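Local structure of N-acetylmuramoyl-L-alanine amidase domain-containing protein SAOUHSC_02979 (Staphylococcus aureus, 5T1Q) at residues I90-S95 with P193-K198. The protein probably hydrolyses cell-wall peptidoglycan as an amidase, this chain being the C-terminal part of the protein, with a glucosaminidase-like domain and a CHAP domain. Numbering follows the deposited sequence.
Sequences ILESDS and PNYAKK
Tyr195 reaches from the first turn of helix 195-205 to Leu91 and Glu92, near the end of helix 82-93. With CG anti to the backbone N (chi1 -157°), the ring leaves CB in the direction of helix 82-93. Going out along the ring, CD1 comes 4.1 Å from Leu91 CD1. Next comes CE1, which packs obliquely against the leucine, 3.7 Å from Leu91 CD2, and also passes 3.2 Å from Glu92 OE2. At the tip, Tyr195 OH donates a short hydrogen bond, 2.5 Å, to Glu92 OE2. That oxygen sits near the ring plane and accepts through its anti lone pair, with carboxylate and ring turned 47° apart. The bend in the glutamate chain at chi2 (-71°) swings the carboxylate toward the phenol. Gln88 NE2 gives the phenol oxygen a second hydrogen-bond partner. Arg32 forms a salt bridge with Glu92 OE1, so both carboxylate oxygens are partnered. Leu91 CD1 also lies 3.9 Å from Lys198 CB; the lysine extends onward to a salt bridge with Asp192. This buried seam, apolar beside a polar tip, joins two helices of a region whose sequence matches the glucosaminidase family of the lysozyme clan.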
ATOM      1  N   ILE A  90       2.834  -3.618  -9.670  1.00 31.36           N
ATOM      2  CA  ILE A  90       3.521  -3.476  -8.376  1.00 31.13           C
ATOM      3  C   ILE A  90       2.599  -2.887  -7.295  1.00 30.32           C
ATOM      4  O   ILE A  90       2.506  -3.419  -6.192  1.00 28.71           O
ATOM      5  CB  ILE A  90       4.784  -2.583  -8.505  1.00 31.62           C
ATOM      6  CG1 ILE A  90       5.886  -3.321  -9.270  1.00 32.81           C
ATOM      7  CG2 ILE A  90       5.316  -2.171  -7.130  1.00 31.56           C
ATOM      8  CD1 ILE A  90       7.031  -2.428  -9.710  1.00 33.11           C
ATOM      9  N   LEU A  91       1.927  -1.788  -7.629  1.00 30.14           N
ATOM     10  CA  LEU A  91       1.059  -1.077  -6.681  1.00 30.06           C
ATOM     11  C   LEU A  91      -0.153  -1.891  -6.232  1.00 30.00           C
ATOM     12  O   LEU A  91      -0.374  -2.082  -5.025  1.00 29.45           O
ATOM     13  CB  LEU A  91       0.617   0.256  -7.291  1.00 30.87           C
ATOM     14  CG  LEU A  91      -0.182   1.254  -6.442  1.00 31.62           C
ATOM     15  CD1 LEU A  91      -0.184   2.610  -7.126  1.00 32.18           C
ATOM     16  CD2 LEU A  91      -1.612   0.803  -6.170  1.00 32.71           C
ATOM     17  N   GLU A  92      -0.899  -2.399  -7.211  1.00 30.26           N
ATOM     18  CA  GLU A  92      -2.134  -3.143  -6.972  1.00 30.60           C
ATOM     19  C   GLU A  92      -1.954  -4.525  -6.351  1.00 31.23           C
ATOM     20  O   GLU A  92      -2.860  -5.003  -5.682  1.00 32.65           O
ATOM     21  CB  GLU A  92      -2.928  -3.279  -8.290  1.00 31.08           C
ATOM     22  CG  GLU A  92      -3.345  -1.952  -8.921  1.00 31.52           C
ATOM     23  CD  GLU A  92      -4.442  -1.215  -8.170  1.00 33.44           C
ATOM     24  OE1 GLU A  92      -5.206  -1.843  -7.389  1.00 34.89           O
ATOM     25  OE2 GLU A  92      -4.571   0.016  -8.386  1.00 34.47           O
ATOM     26  N   SER A  93      -0.821  -5.182  -6.597  1.00 31.93           N
ATOM     27  CA  SER A  93      -0.559  -6.528  -6.039  1.00 32.09           C
ATOM     28  C   SER A  93       0.445  -6.540  -4.887  1.00 32.38           C
ATOM     29  O   SER A  93       0.749  -7.614  -4.351  1.00 33.13           O
ATOM     30  CB  SER A  93       0.015  -7.425  -7.124  1.00 32.27           C
ATOM     31  OG  SER A  93       1.336  -7.036  -7.448  1.00 32.20           O
ATOM     32  N   ASP A  94       0.973  -5.367  -4.533  1.00 31.96           N
ATOM     33  CA  ASP A  94       2.030  -5.226  -3.511  1.00 32.23           C
ATOM     34  C   ASP A  94       3.229  -6.097  -3.891  1.00 31.33           C
ATOM     35  O   ASP A  94       3.675  -6.940  -3.122  1.00 30.17           O
ATOM     36  CB  ASP A  94       1.553  -5.552  -2.087  1.00 33.71           C
ATOM     37  CG  ASP A  94       2.653  -5.309  -1.029  1.00 35.93           C
ATOM     38  OD1 ASP A  94       3.551  -4.465  -1.267  1.00 35.92           O
ATOM     39  OD2 ASP A  94       2.645  -5.988   0.022  1.00 40.26           O
ATOM     40  N   SER A  95       3.718  -5.884  -5.102  1.00 31.82           N
ATOM     41  CA  SER A  95       4.855  -6.626  -5.644  1.00 33.19           C
ATOM     42  C   SER A  95       4.642  -8.137  -5.619  1.00 33.37           C
ATOM     43  O   SER A  95       5.547  -8.892  -5.295  1.00 34.60           O
ATOM     44  CB  SER A  95       6.118  -6.236  -4.894  1.00 33.55           C
ATOM     45  OG  SER A  95       6.274  -4.817  -4.916  1.00 33.18           O
ATOM     46  N   PRO A 193      -6.490   9.312  -3.962  1.00 36.16           N
ATOM     47  CA  PRO A 193      -6.156  10.615  -4.543  1.00 36.99           C
ATOM     48  C   PRO A 193      -4.664  10.836  -4.792  1.00 35.98           C
ATOM     49  O   PRO A 193      -4.299  11.852  -5.378  1.00 35.32           O
ATOM     50  CB  PRO A 193      -6.692  11.606  -3.501  1.00 38.39           C
ATOM     51  CG  PRO A 193      -6.574  10.878  -2.212  1.00 37.94           C
ATOM     52  CD  PRO A 193      -6.802   9.423  -2.521  1.00 36.92           C
ATOM     53  N   ASN A 194      -3.815   9.909  -4.336  1.00 34.00           N
ATOM     54  CA  ASN A 194      -2.377  10.000  -4.582  1.00 32.98           C
ATOM     55  C   ASN A 194      -1.947   8.957  -5.602  1.00 31.16           C
ATOM     56  O   ASN A 194      -0.762   8.690  -5.733  1.00 30.16           O
ATOM     57  CB  ASN A 194      -1.590   9.773  -3.283  1.00 33.22           C
ATOM     58  CG  ASN A 194      -1.838  10.844  -2.243  1.00 34.21           C
ATOM     59  OD1 ASN A 194      -2.061  10.537  -1.076  1.00 35.14           O
ATOM     60  ND2 ASN A 194      -1.784  12.099  -2.652  1.00 35.24           N
ATOM     61  N   TYR A 195      -2.899   8.403  -6.352  1.00 30.30           N
ATOM     62  CA  TYR A 195      -2.584   7.320  -7.282  1.00 29.86           C
ATOM     63  C   TYR A 195      -1.451   7.664  -8.270  1.00 30.22           C
ATOM     64  O   TYR A 195      -0.466   6.910  -8.371  1.00 28.92           O
ATOM     65  CB  TYR A 195      -3.844   6.871  -8.031  1.00 29.95           C
ATOM     66  CG  TYR A 195      -3.756   5.461  -8.585  1.00 28.76           C
ATOM     67  CD1 TYR A 195      -3.802   4.362  -7.732  1.00 27.54           C
ATOM     68  CD2 TYR A 195      -3.694   5.225  -9.956  1.00 28.89           C
ATOM     69  CE1 TYR A 195      -3.740   3.066  -8.221  1.00 27.19           C
ATOM     70  CE2 TYR A 195      -3.627   3.930 -10.457  1.00 28.45           C
ATOM     71  CZ  TYR A 195      -3.654   2.854  -9.593  1.00 28.00           C
ATOM     72  OH  TYR A 195      -3.597   1.566 -10.103  1.00 27.78           O
ATOM     73  N   ALA A 196      -1.552   8.816  -8.935  1.00 30.03           N
ATOM     74  CA  ALA A 196      -0.542   9.225  -9.923  1.00 30.67           C
ATOM     75  C   ALA A 196       0.838   9.395  -9.302  1.00 30.61           C
ATOM     76  O   ALA A 196       1.826   8.877  -9.832  1.00 30.20           O
ATOM     77  CB  ALA A 196      -0.955  10.512 -10.631  1.00 31.89           C
ATOM     78  N   LYS A 197       0.914  10.109  -8.184  1.00 31.60           N
ATOM     79  CA  LYS A 197       2.201  10.314  -7.519  1.00 33.23           C
ATOM     80  C   LYS A 197       2.823   8.993  -7.050  1.00 31.18           C
ATOM     81  O   LYS A 197       4.040   8.848  -7.044  1.00 29.72           O
ATOM     82  CB  LYS A 197       2.114  11.343  -6.388  1.00 36.35           C
ATOM     83  CG  LYS A 197       1.855  12.767  -6.892  1.00 40.11           C
ATOM     84  CD  LYS A 197       2.410  13.840  -5.966  1.00 43.75           C
ATOM     85  CE  LYS A 197       1.849  13.780  -4.547  1.00 46.20           C
ATOM     86  NZ  LYS A 197       0.404  14.127  -4.472  1.00 49.03           N
ATOM     87  N   LYS A 198       1.980   8.036  -6.671  1.00 29.61           N
ATOM     88  CA  LYS A 198       2.461   6.719  -6.283  1.00 28.38           C
ATOM     89  C   LYS A 198       3.051   5.978  -7.484  1.00 27.48           C
ATOM     90  O   LYS A 198       4.148   5.424  -7.388  1.00 27.41           O
ATOM     91  CB  LYS A 198       1.345   5.896  -5.633  1.00 28.58           C
ATOM     92  CG  LYS A 198       0.996   6.353  -4.223  1.00 29.47           C
ATOM     93  CD  LYS A 198      -0.151   5.530  -3.664  1.00 30.15           C
ATOM     94  CE  LYS A 198      -0.441   5.882  -2.219  1.00 30.87           C
ATOM     95  NZ  LYS A 198      -1.469   4.967  -1.660  1.00 31.07           N
TER